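Local coordinates for protein SSD1 (Saccharomyces cerevisiae S288C, PDB 7AM1) that binds untranslated regions of mRNA and represses translation as a non-enzymatic pseudonuclease of the RNase II family, at residues Q593-N598 / T737-Y742; A713-L718 / A900-T905; L718-N723 / S837-D842; S801-N804 / F810-T813; N819-K824 / P848-P853. One frame throughout, in Å; residues are numbered along the deposited sequence.

Interaction 1 (Q593-N598 / T737-Y742)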
# COMPACT_ATOMS: atom_id res chain seq x y z
N GLN A 593 -24.87 -1.60 2.03
CA GLN A 593 -26.32 -1.68 2.17
C GLN A 593 -26.74 -3.05 2.69
O GLN A 593 -27.64 -3.15 3.53
CB GLN A 593 -26.99 -1.35 0.84
CG GLN A 593 -27.00 0.14 0.53
CD GLN A 593 -27.78 0.49 -0.72
OE1 GLN A 593 -27.95 -0.35 -1.61
NE2 GLN A 593 -28.26 1.72 -0.80
N ASN A 594 -26.09 -4.11 2.21
CA ASN A 594 -26.33 -5.43 2.79
C ASN A 594 -25.99 -5.42 4.27
O ASN A 594 -26.67 -6.07 5.07
CB ASN A 594 -25.50 -6.49 2.06
CG ASN A 594 -25.96 -6.70 0.62
OD1 ASN A 594 -27.07 -6.33 0.25
ND2 ASN A 594 -25.10 -7.32 -0.18
N PHE A 595 -24.95 -4.68 4.66
CA PHE A 595 -24.61 -4.56 6.07
C PHE A 595 -25.68 -3.80 6.85
O PHE A 595 -25.74 -3.93 8.08
CB PHE A 595 -23.27 -3.83 6.24
CG PHE A 595 -22.08 -4.58 5.71
CD1 PHE A 595 -22.13 -5.94 5.46
CD2 PHE A 595 -20.89 -3.91 5.46
CE1 PHE A 595 -21.02 -6.62 4.98
CE2 PHE A 595 -19.78 -4.58 4.98
CZ PHE A 595 -19.85 -5.93 4.74
N GLY A 596 -26.53 -3.03 6.17
CA GLY A 596 -27.55 -2.23 6.82
C GLY A 596 -27.26 -0.75 6.87
O GLY A 596 -28.05 -0.00 7.46
N TYR A 597 -26.17 -0.29 6.27
CA TYR A 597 -25.83 1.13 6.22
C TYR A 597 -26.27 1.69 4.87
O TYR A 597 -25.89 1.18 3.82
CB TYR A 597 -24.33 1.34 6.41
CG TYR A 597 -23.80 0.87 7.74
CD1 TYR A 597 -23.35 -0.44 7.91
CD2 TYR A 597 -23.75 1.72 8.83
CE1 TYR A 597 -22.87 -0.87 9.13
CE2 TYR A 597 -23.27 1.30 10.05
CZ TYR A 597 -22.83 0.00 10.20
OH TYR A 597 -22.36 -0.41 11.42
N ASN A 598 -27.08 2.76 4.91
CA ASN A 598 -27.63 3.35 3.70
C ASN A 598 -27.22 4.81 3.56
O ASN A 598 -27.96 5.63 3.02
CB ASN A 598 -29.16 3.23 3.69
CG ASN A 598 -29.63 1.79 3.85
OD1 ASN A 598 -30.10 1.39 4.92
ND2 ASN A 598 -29.50 0.99 2.80
N THR A 737 -13.69 -11.15 12.16
CA THR A 737 -14.98 -10.67 11.69
C THR A 737 -15.16 -11.04 10.23
O THR A 737 -14.23 -10.89 9.42
CB THR A 737 -15.10 -9.15 11.86
OG1 THR A 737 -15.02 -8.82 13.26
CG2 THR A 737 -16.41 -8.63 11.28
N VAL A 738 -16.35 -11.54 9.89
CA VAL A 738 -16.69 -11.89 8.51
C VAL A 738 -17.01 -10.61 7.75
O VAL A 738 -17.85 -9.81 8.18
CB VAL A 738 -17.87 -12.86 8.48
CG1 VAL A 738 -18.26 -13.17 7.04
CG2 VAL A 738 -17.54 -14.13 9.24
N LEU A 739 -16.34 -10.41 6.62
CA LEU A 739 -16.52 -9.21 5.81
C LEU A 739 -17.37 -9.45 4.57
O LEU A 739 -18.20 -8.59 4.23
CB LEU A 739 -15.15 -8.67 5.39
CG LEU A 739 -15.10 -7.27 4.78
CD1 LEU A 739 -15.78 -6.25 5.68
CD2 LEU A 739 -13.66 -6.86 4.51
N GLN A 740 -17.21 -10.59 3.91
CA GLN A 740 -17.99 -10.95 2.74
C GLN A 740 -18.23 -12.46 2.75
O GLN A 740 -17.36 -13.23 3.15
CB GLN A 740 -17.28 -10.55 1.44
CG GLN A 740 -17.32 -9.05 1.11
CD GLN A 740 -18.71 -8.55 0.77
OE1 GLN A 740 -19.19 -8.72 -0.35
NE2 GLN A 740 -19.38 -7.95 1.74
N VAL A 741 -19.40 -12.86 2.27
CA VAL A 741 -19.76 -14.27 2.16
C VAL A 741 -19.96 -14.60 0.69
O VAL A 741 -20.54 -13.82 -0.07
CB VAL A 741 -21.03 -14.59 2.98
CG1 VAL A 741 -21.46 -16.03 2.74
CG2 VAL A 741 -20.78 -14.36 4.46
N TYR A 742 -19.47 -15.77 0.29
CA TYR A 742 -19.59 -16.25 -1.08
C TYR A 742 -20.18 -17.66 -1.05
O TYR A 742 -20.45 -18.22 0.01
CB TYR A 742 -18.24 -16.22 -1.80
CG TYR A 742 -17.49 -14.92 -1.66
CD1 TYR A 742 -17.87 -13.79 -2.37
CD2 TYR A 742 -16.40 -14.81 -0.81
CE1 TYR A 742 -17.18 -12.59 -2.24
CE2 TYR A 742 -15.70 -13.62 -0.67
CZ TYR A 742 -16.10 -12.51 -1.40
OH TYR A 742 -15.41 -11.33 -1.26
O HOH W 1 -22.28 -7.15 1.65
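Apolar packing between Phe-595 and Leu-739 is slight: ring atom CZ of Phe-595 comes within 4.2 Å of Leu-739 CD1. The methyl group is brought there by the last part of a side chain that starts off facing the other way. Leu-626 of helix 617-629 touches both residues and widens this small hydrophobic patch.

Two polar atoms come closer to the ring. The carbonyl oxygen of Leu-739 lies at the ring edge, in its plane, 3.2 Å from Phe-595 CZ, where the weakly positive C-H rim can face it. Because Gln-740 is bent at chi2 (-68°), its amide doubles back over the main chain, and NE2 donates to that same Leu-739 O over 2.8 Å. The amide is thus held at 72° to the aromatic plane, with Gln-740 NE2 3.6 Å from Phe-595 CZ.

Leu-739 and Gln-740 both face Asp-747 in a classic beta bulge of strand 732-741, part of the OB-type C-terminal domain. The opposing helix 582-595, in the RNB region, ends in a Schellman motif at Gly-596, whose phi is 106°.

Water completes the contact. One molecule accepts from Gln-740 NE2 at 3.0 Å and, weakly, from Asn-594 ND2 at 3.4 Å, bridging the last helical turn to the bulge.

Interaction 2 (A713-L718 / A900-T905)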
# COMPACT_ATOMS: atom_id res chain seq x y z
N ALA A 713 7.57 -5.89 3.05
CA ALA A 713 8.45 -6.11 4.19
C ALA A 713 7.65 -6.26 5.48
O ALA A 713 8.00 -7.08 6.33
CB ALA A 713 9.46 -4.96 4.29
N ILE A 714 6.58 -5.48 5.64
CA ILE A 714 5.68 -5.70 6.77
C ILE A 714 5.13 -7.12 6.73
O ILE A 714 5.14 -7.84 7.74
CB ILE A 714 4.53 -4.68 6.75
CG1 ILE A 714 5.04 -3.27 7.04
CG2 ILE A 714 3.46 -5.09 7.74
CD1 ILE A 714 4.01 -2.19 6.76
N HIS A 715 4.62 -7.53 5.57
CA HIS A 715 4.02 -8.85 5.44
C HIS A 715 5.01 -9.94 5.81
O HIS A 715 4.66 -10.91 6.49
CB HIS A 715 3.53 -9.03 4.00
CG HIS A 715 2.99 -10.40 3.71
ND1 HIS A 715 3.79 -11.44 3.29
CD2 HIS A 715 1.72 -10.89 3.75
CE1 HIS A 715 3.04 -12.51 3.10
NE2 HIS A 715 1.79 -12.21 3.37
N LEU A 716 6.26 -9.77 5.39
CA LEU A 716 7.29 -10.76 5.68
C LEU A 716 7.51 -10.89 7.18
O LEU A 716 7.49 -12.00 7.73
CB LEU A 716 8.58 -10.35 4.96
CG LEU A 716 9.83 -11.21 5.10
CD1 LEU A 716 9.59 -12.58 4.47
CD2 LEU A 716 11.01 -10.51 4.44
N LEU A 717 7.71 -9.76 7.87
CA LEU A 717 7.95 -9.81 9.30
C LEU A 717 6.71 -10.25 10.07
O LEU A 717 6.84 -10.91 11.11
CB LEU A 717 8.41 -8.44 9.79
CG LEU A 717 8.83 -8.32 11.25
CD1 LEU A 717 9.87 -9.37 11.61
CD2 LEU A 717 9.36 -6.91 11.53
N LEU A 718 5.52 -9.90 9.58
CA LEU A 718 4.29 -10.33 10.24
C LEU A 718 4.12 -11.84 10.16
O LEU A 718 3.69 -12.48 11.13
CB LEU A 718 3.09 -9.62 9.61
CG LEU A 718 1.74 -10.02 10.19
CD1 LEU A 718 1.68 -9.72 11.68
CD2 LEU A 718 0.61 -9.32 9.46
N ALA A 900 9.18 -17.89 -2.06
CA ALA A 900 9.97 -16.68 -1.85
C ALA A 900 9.30 -15.80 -0.81
O ALA A 900 9.98 -15.16 0.01
CB ALA A 900 10.14 -15.93 -3.16
N LEU A 901 7.98 -15.73 -0.84
CA LEU A 901 7.22 -15.03 0.16
C LEU A 901 6.32 -16.01 0.88
O LEU A 901 5.72 -16.89 0.23
CB LEU A 901 6.38 -13.92 -0.48
CG LEU A 901 7.15 -12.90 -1.34
CD1 LEU A 901 6.20 -11.84 -1.88
CD2 LEU A 901 8.29 -12.26 -0.56
N PRO A 902 6.18 -15.91 2.19
CA PRO A 902 5.25 -16.78 2.90
C PRO A 902 3.81 -16.44 2.54
O PRO A 902 3.50 -15.35 2.06
CB PRO A 902 5.55 -16.50 4.38
CG PRO A 902 6.11 -15.11 4.38
CD PRO A 902 6.88 -14.98 3.10
N CYS A 903 2.93 -17.40 2.80
CA CYS A 903 1.52 -17.28 2.43
C CYS A 903 0.68 -17.38 3.70
O CYS A 903 0.67 -18.41 4.36
CB CYS A 903 1.13 -18.39 1.45
SG CYS A 903 2.12 -18.37 -0.07
N LEU A 904 -0.05 -16.31 4.00
CA LEU A 904 -1.01 -16.35 5.09
C LEU A 904 -2.23 -17.14 4.66
O LEU A 904 -2.74 -16.96 3.55
CB LEU A 904 -1.42 -14.94 5.50
CG LEU A 904 -0.28 -14.06 6.01
CD1 LEU A 904 -0.72 -12.59 6.04
CD2 LEU A 904 0.15 -14.53 7.40
N THR A 905 -2.70 -18.01 5.54
CA THR A 905 -3.88 -18.82 5.26
C THR A 905 -4.74 -18.86 6.51
O THR A 905 -4.24 -18.79 7.64
CB THR A 905 -3.51 -20.26 4.84
OG1 THR A 905 -2.78 -20.89 5.89
CG2 THR A 905 -2.68 -20.26 3.56
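The imidazole of His-715 projects from helix 689-725 between Pro-902 and Leu-904, and it loses more surface to the contact than any other residue of the pair of segments. With CG anti to the backbone N (chi1 175°), the ring reaches the start of strand 903-908, an outermost strand of the C-terminal sheet, and the loop before it. Its CE1 corner points at the carbonyl of Pro-902: the oxygen lies at the ring edge, in plane, 3.1 Å from His-715 CE1.

Leu-904 extends from the strand to meet the ring head on. Its CD1 rests 3.7 Å from His-715 NE2 and 3.8 Å from His-715 CD2. Pro-902 has a second role through its own ring, where CD packs 3.9 Å from Leu-716 CD1, the leucine lying crosswise to it. Leu-716 is backed by Ile-315 and Ile-318 of helix 311-321.

His-715 NE2 donates to the carbonyl of Gly-186, so this nitrogen carries a proton, and the bond probably fixes the rotation of the ring. Pro-902 O, by contrast, is buried without a conventional hydrogen-bond partner, and the polarised C-H at CE1 is likely to offer it only weak compensation.

Interaction 3 (L718-N723 / S837-D842)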
# COMPACT_ATOMS: atom_id res chain seq x y z
N LEU A 718 5.52 -9.90 9.58
CA LEU A 718 4.29 -10.33 10.24
C LEU A 718 4.12 -11.84 10.16
O LEU A 718 3.69 -12.48 11.13
CB LEU A 718 3.09 -9.62 9.61
CG LEU A 718 1.74 -10.02 10.19
CD1 LEU A 718 1.68 -9.72 11.68
CD2 LEU A 718 0.61 -9.32 9.46
N CYS A 719 4.43 -12.43 9.01
CA CYS A 719 4.34 -13.88 8.87
C CYS A 719 5.30 -14.58 9.83
O CYS A 719 4.95 -15.58 10.46
CB CYS A 719 4.63 -14.29 7.43
SG CYS A 719 3.30 -13.92 6.29
N LYS A 720 6.52 -14.06 9.94
CA LYS A 720 7.48 -14.59 10.90
C LYS A 720 6.96 -14.48 12.33
O LYS A 720 7.15 -15.39 13.14
CB LYS A 720 8.80 -13.85 10.74
CG LYS A 720 9.90 -14.25 11.70
CD LYS A 720 11.19 -13.56 11.29
CE LYS A 720 12.07 -13.23 12.48
NZ LYS A 720 12.67 -11.87 12.34
N THR A 721 6.30 -13.36 12.64
CA THR A 721 5.76 -13.14 13.98
C THR A 721 4.59 -14.07 14.25
O THR A 721 4.49 -14.67 15.34
CB THR A 721 5.34 -11.68 14.14
OG1 THR A 721 6.47 -10.81 13.98
CG2 THR A 721 4.73 -11.44 15.50
N ILE A 722 3.70 -14.23 13.27
CA ILE A 722 2.57 -15.14 13.43
C ILE A 722 3.07 -16.56 13.71
O ILE A 722 2.49 -17.29 14.52
CB ILE A 722 1.67 -15.09 12.18
CG1 ILE A 722 0.86 -13.79 12.18
CG2 ILE A 722 0.77 -16.30 12.13
CD1 ILE A 722 0.20 -13.47 10.85
N ASN A 723 4.13 -16.98 13.03
CA ASN A 723 4.62 -18.34 13.21
C ASN A 723 5.40 -18.50 14.51
O ASN A 723 5.43 -19.59 15.09
CB ASN A 723 5.49 -18.76 12.03
CG ASN A 723 4.67 -19.09 10.80
OD1 ASN A 723 3.45 -19.29 10.88
ND2 ASN A 723 5.33 -19.18 9.66
N SER A 837 10.96 -11.10 20.40
CA SER A 837 10.49 -9.97 21.19
C SER A 837 11.57 -8.90 21.30
O SER A 837 11.28 -7.70 21.23
CB SER A 837 10.05 -10.45 22.57
OG SER A 837 9.31 -9.44 23.23
N LYS A 838 12.82 -9.32 21.46
CA LYS A 838 13.93 -8.37 21.44
C LYS A 838 14.06 -7.70 20.08
O LYS A 838 14.27 -6.48 19.99
CB LYS A 838 15.23 -9.09 21.82
CG LYS A 838 16.47 -8.20 21.85
CD LYS A 838 16.34 -7.08 22.87
N GLU A 839 13.92 -8.48 19.00
CA GLU A 839 14.05 -7.92 17.66
C GLU A 839 13.00 -6.84 17.43
O GLU A 839 13.32 -5.73 16.98
CB GLU A 839 13.91 -9.03 16.62
CG GLU A 839 14.16 -8.59 15.19
CD GLU A 839 14.02 -9.74 14.20
OE1 GLU A 839 13.37 -9.55 13.14
OE2 GLU A 839 14.54 -10.84 14.48
N LEU A 840 11.73 -7.14 17.73
CA LEU A 840 10.67 -6.17 17.52
C LEU A 840 10.87 -4.94 18.39
O LEU A 840 10.60 -3.81 17.95
CB LEU A 840 9.31 -6.82 17.81
CG LEU A 840 8.97 -8.03 16.94
CD1 LEU A 840 7.56 -8.51 17.24
CD2 LEU A 840 9.13 -7.71 15.47
N SER A 841 11.32 -5.13 19.63
CA SER A 841 11.58 -4.00 20.51
C SER A 841 12.65 -3.09 19.92
O SER A 841 12.50 -1.87 19.89
CB SER A 841 12.00 -4.51 21.89
OG SER A 841 12.34 -3.45 22.75
N ASP A 842 13.75 -3.68 19.43
CA ASP A 842 14.80 -2.90 18.80
C ASP A 842 14.26 -2.11 17.61
O ASP A 842 14.62 -0.94 17.41
CB ASP A 842 15.94 -3.81 18.35
CG ASP A 842 16.66 -4.47 19.51
OD1 ASP A 842 16.67 -3.88 20.62
OD2 ASP A 842 17.21 -5.57 19.32
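Lys-720 and Glu-839 meet head on and close a salt bridge between two helices. Lys-720 leaves its helix beside its own carbonyl carbon, then twists at its last two torsions. This brings NZ to 2.6 Å from Glu-839 OE1 and 3.0 Å from Glu-839 OE2. The ammonium therefore faces both oxygens of the carboxylate, and the preceding carbon, Lys-720 CE, stands 4.0 Å from each of them. Glu-839 is extended as far as its carboxylate, with chi2 at 180°, and holds its charge well out from its own helix. The pair lies toward solvent, at the margin of the contact. With an alanine in place of Glu-839, the ammonium of Lys-720 would probably lose its counter-charge and be free to swing into solvent.

Deeper in, Thr-721 and Leu-840 meet tip to tip, with Leu-840 CD1 4.1 Å from Thr-721 OG1. The hydroxyl is already hydrogen-bonded to the carbonyl of Leu-717 one turn earlier, and this lets a polar atom sit against a methyl group.

Leu-836, on the preceding turn of helix 834-842, touches both Lys-720 and Thr-721 and extends the seam between the helices. Other residues of helix 689-725, Cys-719 and Ile-722, pack against strands 888-896 and 903-908, so the long helix lies between this short one and the C-terminal sheet.

Interaction 4 (S801-N804 / F810-T813)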
# COMPACT_ATOMS: atom_id res chain seq x y z
N SER A 801 0.39 -30.53 -5.30
CA SER A 801 -0.17 -29.52 -4.41
C SER A 801 0.94 -28.67 -3.79
O SER A 801 2.04 -29.15 -3.52
CB SER A 801 -0.98 -30.19 -3.30
OG SER A 801 -1.51 -29.23 -2.41
N TYR A 802 0.61 -27.39 -3.57
CA TYR A 802 1.50 -26.50 -2.83
C TYR A 802 1.88 -27.08 -1.48
O TYR A 802 2.96 -26.78 -0.95
CB TYR A 802 0.82 -25.14 -2.62
CG TYR A 802 -0.22 -25.23 -1.53
CD1 TYR A 802 -1.47 -25.76 -1.79
CD2 TYR A 802 0.07 -24.82 -0.24
CE1 TYR A 802 -2.42 -25.87 -0.79
CE2 TYR A 802 -0.88 -24.92 0.77
CZ TYR A 802 -2.12 -25.45 0.48
OH TYR A 802 -3.07 -25.56 1.47
N ARG A 803 1.00 -27.88 -0.88
CA ARG A 803 1.27 -28.43 0.44
C ARG A 803 2.58 -29.22 0.48
O ARG A 803 3.27 -29.24 1.50
CB ARG A 803 0.13 -29.34 0.88
CG ARG A 803 0.12 -29.63 2.38
CD ARG A 803 -1.08 -30.47 2.77
NE ARG A 803 -2.20 -29.61 3.12
CZ ARG A 803 -2.35 -29.03 4.30
NH1 ARG A 803 -1.45 -29.21 5.26
NH2 ARG A 803 -3.40 -28.25 4.53
N ASN A 804 2.92 -29.87 -0.63
CA ASN A 804 4.12 -30.71 -0.66
C ASN A 804 5.38 -29.88 -0.43
O ASN A 804 6.38 -30.41 0.06
CB ASN A 804 4.21 -31.43 -2.00
CG ASN A 804 4.91 -32.76 -1.91
OD1 ASN A 804 4.64 -33.56 -1.01
ND2 ASN A 804 5.84 -33.01 -2.83
N PHE A 810 3.83 -28.94 10.68
CA PHE A 810 3.22 -29.45 11.89
C PHE A 810 2.11 -28.52 12.39
O PHE A 810 2.29 -27.31 12.48
CB PHE A 810 4.26 -29.62 13.00
CG PHE A 810 3.66 -29.92 14.34
CD1 PHE A 810 3.06 -31.14 14.58
CD2 PHE A 810 3.67 -28.97 15.34
CE1 PHE A 810 2.48 -31.42 15.81
CE2 PHE A 810 3.10 -29.24 16.57
CZ PHE A 810 2.50 -30.46 16.80
N ARG A 811 0.95 -29.11 12.68
CA ARG A 811 -0.18 -28.41 13.27
C ARG A 811 -0.67 -29.18 14.48
O ARG A 811 -0.96 -30.37 14.39
CB ARG A 811 -1.34 -28.24 12.27
CG ARG A 811 -1.18 -27.09 11.29
CD ARG A 811 -0.47 -27.53 10.03
NE ARG A 811 -0.84 -26.69 8.90
CZ ARG A 811 -0.41 -26.88 7.66
NH1 ARG A 811 0.40 -27.89 7.38
NH2 ARG A 811 -0.80 -26.06 6.69
N SER A 812 -0.78 -28.49 15.61
CA SER A 812 -1.37 -29.05 16.81
C SER A 812 -2.89 -29.08 16.68
O SER A 812 -3.48 -28.54 15.74
CB SER A 812 -0.99 -28.22 18.04
OG SER A 812 -1.71 -27.00 18.03
N THR A 813 -3.55 -29.75 17.63
CA THR A 813 -5.00 -29.73 17.65
C THR A 813 -5.50 -28.35 18.07
O THR A 813 -4.79 -27.58 18.73
CB THR A 813 -5.56 -30.76 18.63
OG1 THR A 813 -5.24 -30.33 19.96
CG2 THR A 813 -4.98 -32.15 18.38
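Arg-803 and Arg-811, both in the connection between strand 777-782 and helix 814-827, meet through their guanidinium groups. From CB the chain of Arg-803 first runs straight through CG and CD, before a bend at chi3 (-90°) turns the guanidinium. NE, the first polar atom on the way, forms a salt bridge with Glu-796. At the tip, Arg-803 NH1 is 3.1 Å from Arg-811 NH1, but Arg-811 is modelled in two conformers and this value holds for one of them, so the close approach is doubtful. In that conformer Arg-811 NH1 meets the edge of the Arg-803 group, near its plane, with the two planes 36° apart, and itself donates to the carbonyl oxygen of Lys-809. Arg-803 NH2, the other branch, has Arg-907 close by.

The root of the side chain is set by an ST turn, in which Ser-801 OG accepts from Arg-803 N at 3.2 Å as the backbone enters a 3-10 segment. Shortly after Arg-811, Thr-813 serves as N-cap of helix 814-827.

Two donors cannot bond to each other. The like charges are probably offset in part by Glu-796, paired with Arg-803, and Glu-896, paired with Arg-811, although Arg-907 and Arg-894 add further positive charge nearby. Replacing Arg-803 by a leucine would probably leave Glu-796 without its cationic mate.

Interaction 5 (N819-K824 / P848-P853)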
# COMPACT_ATOMS: atom_id res chain seq x y z
N ASN A 819 -6.01 -23.62 24.66
CA ASN A 819 -5.51 -23.67 26.03
C ASN A 819 -4.34 -22.72 26.23
O ASN A 819 -4.35 -21.88 27.14
CB ASN A 819 -5.10 -25.10 26.38
CG ASN A 819 -6.29 -25.98 26.70
OD1 ASN A 819 -7.34 -25.49 27.11
ND2 ASN A 819 -6.13 -27.28 26.50
N ILE A 820 -3.31 -22.84 25.39
CA ILE A 820 -2.11 -22.03 25.59
C ILE A 820 -2.44 -20.55 25.52
O ILE A 820 -1.96 -19.75 26.33
CB ILE A 820 -1.01 -22.43 24.59
CG1 ILE A 820 0.24 -21.59 24.84
CG2 ILE A 820 -1.48 -22.25 23.16
CD1 ILE A 820 1.54 -22.35 24.61
N GLU A 821 -3.26 -20.16 24.54
CA GLU A 821 -3.58 -18.75 24.36
C GLU A 821 -4.37 -18.20 25.54
O GLU A 821 -4.04 -17.13 26.07
CB GLU A 821 -4.36 -18.55 23.06
CG GLU A 821 -3.53 -18.71 21.82
CD GLU A 821 -4.35 -18.53 20.56
OE1 GLU A 821 -5.58 -18.32 20.68
OE2 GLU A 821 -3.77 -18.59 19.46
N LEU A 822 -5.42 -18.91 25.96
CA LEU A 822 -6.27 -18.40 27.03
C LEU A 822 -5.55 -18.42 28.38
O LEU A 822 -5.74 -17.51 29.19
CB LEU A 822 -7.56 -19.23 27.09
CG LEU A 822 -8.63 -18.84 26.07
CD1 LEU A 822 -9.77 -19.84 26.10
CD2 LEU A 822 -9.16 -17.44 26.33
N ASP A 823 -4.73 -19.43 28.63
CA ASP A 823 -3.95 -19.46 29.87
C ASP A 823 -3.02 -18.26 29.94
O ASP A 823 -2.84 -17.67 31.02
CB ASP A 823 -3.15 -20.76 29.97
CG ASP A 823 -4.04 -21.97 30.26
OD1 ASP A 823 -5.24 -21.78 30.51
OD2 ASP A 823 -3.52 -23.11 30.26
N LYS A 824 -2.41 -17.88 28.82
CA LYS A 824 -1.53 -16.72 28.78
C LYS A 824 -2.30 -15.41 28.90
O LYS A 824 -1.76 -14.42 29.39
CB LYS A 824 -0.69 -16.73 27.50
CG LYS A 824 0.60 -17.53 27.64
CD LYS A 824 1.09 -18.08 26.32
CE LYS A 824 2.43 -18.78 26.48
N PRO A 848 1.52 -8.30 17.78
CA PRO A 848 0.06 -8.32 17.60
C PRO A 848 -0.64 -8.95 18.79
O PRO A 848 -0.13 -9.88 19.43
CB PRO A 848 -0.13 -9.15 16.33
CG PRO A 848 1.18 -9.09 15.62
CD PRO A 848 2.21 -9.04 16.71
N ASN A 849 -1.82 -8.43 19.10
CA ASN A 849 -2.67 -8.97 20.16
C ASN A 849 -3.73 -9.89 19.56
O ASN A 849 -4.29 -9.60 18.51
CB ASN A 849 -3.36 -7.84 20.93
CG ASN A 849 -2.38 -7.00 21.70
OD1 ASN A 849 -1.39 -7.50 22.22
ND2 ASN A 849 -2.65 -5.70 21.77
N LEU A 850 -3.98 -11.00 20.23
CA LEU A 850 -5.06 -11.88 19.82
C LEU A 850 -6.40 -11.33 20.29
O LEU A 850 -6.48 -10.64 21.31
CB LEU A 850 -4.86 -13.29 20.37
CG LEU A 850 -3.60 -14.03 19.91
CD1 LEU A 850 -3.53 -15.40 20.56
CD2 LEU A 850 -3.60 -14.16 18.41
N ARG A 851 -7.45 -11.63 19.53
CA ARG A 851 -8.82 -11.35 19.95
C ARG A 851 -9.41 -12.65 20.49
O ARG A 851 -9.68 -13.58 19.72
CB ARG A 851 -9.66 -10.78 18.81
CG ARG A 851 -11.13 -10.51 19.18
CD ARG A 851 -11.32 -9.16 19.84
NE ARG A 851 -11.04 -8.08 18.90
CZ ARG A 851 -11.95 -7.43 18.18
NH1 ARG A 851 -13.24 -7.74 18.28
NH2 ARG A 851 -11.57 -6.47 17.35
N LEU A 852 -9.58 -12.72 21.80
CA LEU A 852 -10.04 -13.93 22.45
C LEU A 852 -11.49 -13.76 22.91
O LEU A 852 -11.94 -12.64 23.14
CB LEU A 852 -9.15 -14.25 23.65
CG LEU A 852 -7.67 -14.38 23.31
CD1 LEU A 852 -6.83 -14.64 24.54
CD2 LEU A 852 -7.44 -15.48 22.28
N PRO A 853 -12.25 -14.85 23.04
CA PRO A 853 -13.63 -14.72 23.51
C PRO A 853 -13.65 -14.37 25.00
O PRO A 853 -12.96 -15.01 25.80
CB PRO A 853 -14.24 -16.10 23.23
CG PRO A 853 -13.08 -17.03 23.34
CD PRO A 853 -11.89 -16.27 22.80
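Glu-821 and Leu-822 on helix 814-827 pack against Leu-850 and Leu-852 of an extended but irregular segment, beside the OB-type C-terminal domain. Both partners lean on its strand 732-741: Arg-851 shares backbone hydrogen bonding with Met-735, and Glu-821 OE2 is hydrogen-bonded to the backbone N of Leu-733.

The leucine-to-leucine packing is an ordinary van der Waals contact. Leu-822 and Leu-852 run antiparallel alongside each other, and Leu-822 CD2 lies 4.1 Å from Leu-852 CD1. The same Leu-852 CD1 is also 4.0 Å from the helix carbonyl oxygen Glu-821 O.

Apolar-to-polar contacts are tighter. Leu-850 lies athwart Glu-821 and sets CD1 over the carboxylate, 3.2 Å from Glu-821 CD, with both oxygens only slightly farther off. Glu-821 can lie under it because CG is anti to the carbonyl carbon (chi1 -72°) and the chain beyond is extended. Phe-866 of helix 862-867 also touches Glu-821. Buried among such neighbours, the carboxylate probably has a raised tendency to hold a proton, although the N-H of Leu-733 would favour its charged form.

Of the two oxygens, OE2 both receives the Leu-733 N-H and lies under Leu-850 CD1. Leu-852 reaches OE1 as well: its CD2 comes to 3.8 Å from Glu-821 OE1.

How the interactions relate
From the N terminus, interaction 1 opens first, on helix 582-595, and closes 139 residues later on strand 732-741, joining the RNB region to the C-terminal sheet. Before it closes, interactions 2 and 3 open on helix 689-725, so both cross it. Interaction 3 ties that helix to helix 834-842, and the loop of interaction 4, within one connection, is nested inside it. Interaction 5 opens within interaction 3 but closes beyond it, so these two cross; it joins helix 814-827 to the segment before helix 862-867. Interaction 2 closes last, tying helix 689-725 to strand 903-908 and enclosing interactions 3, 4 and 5. Pro-848 of interaction 5 packs against Leu-718, shared by interactions 2 and 3.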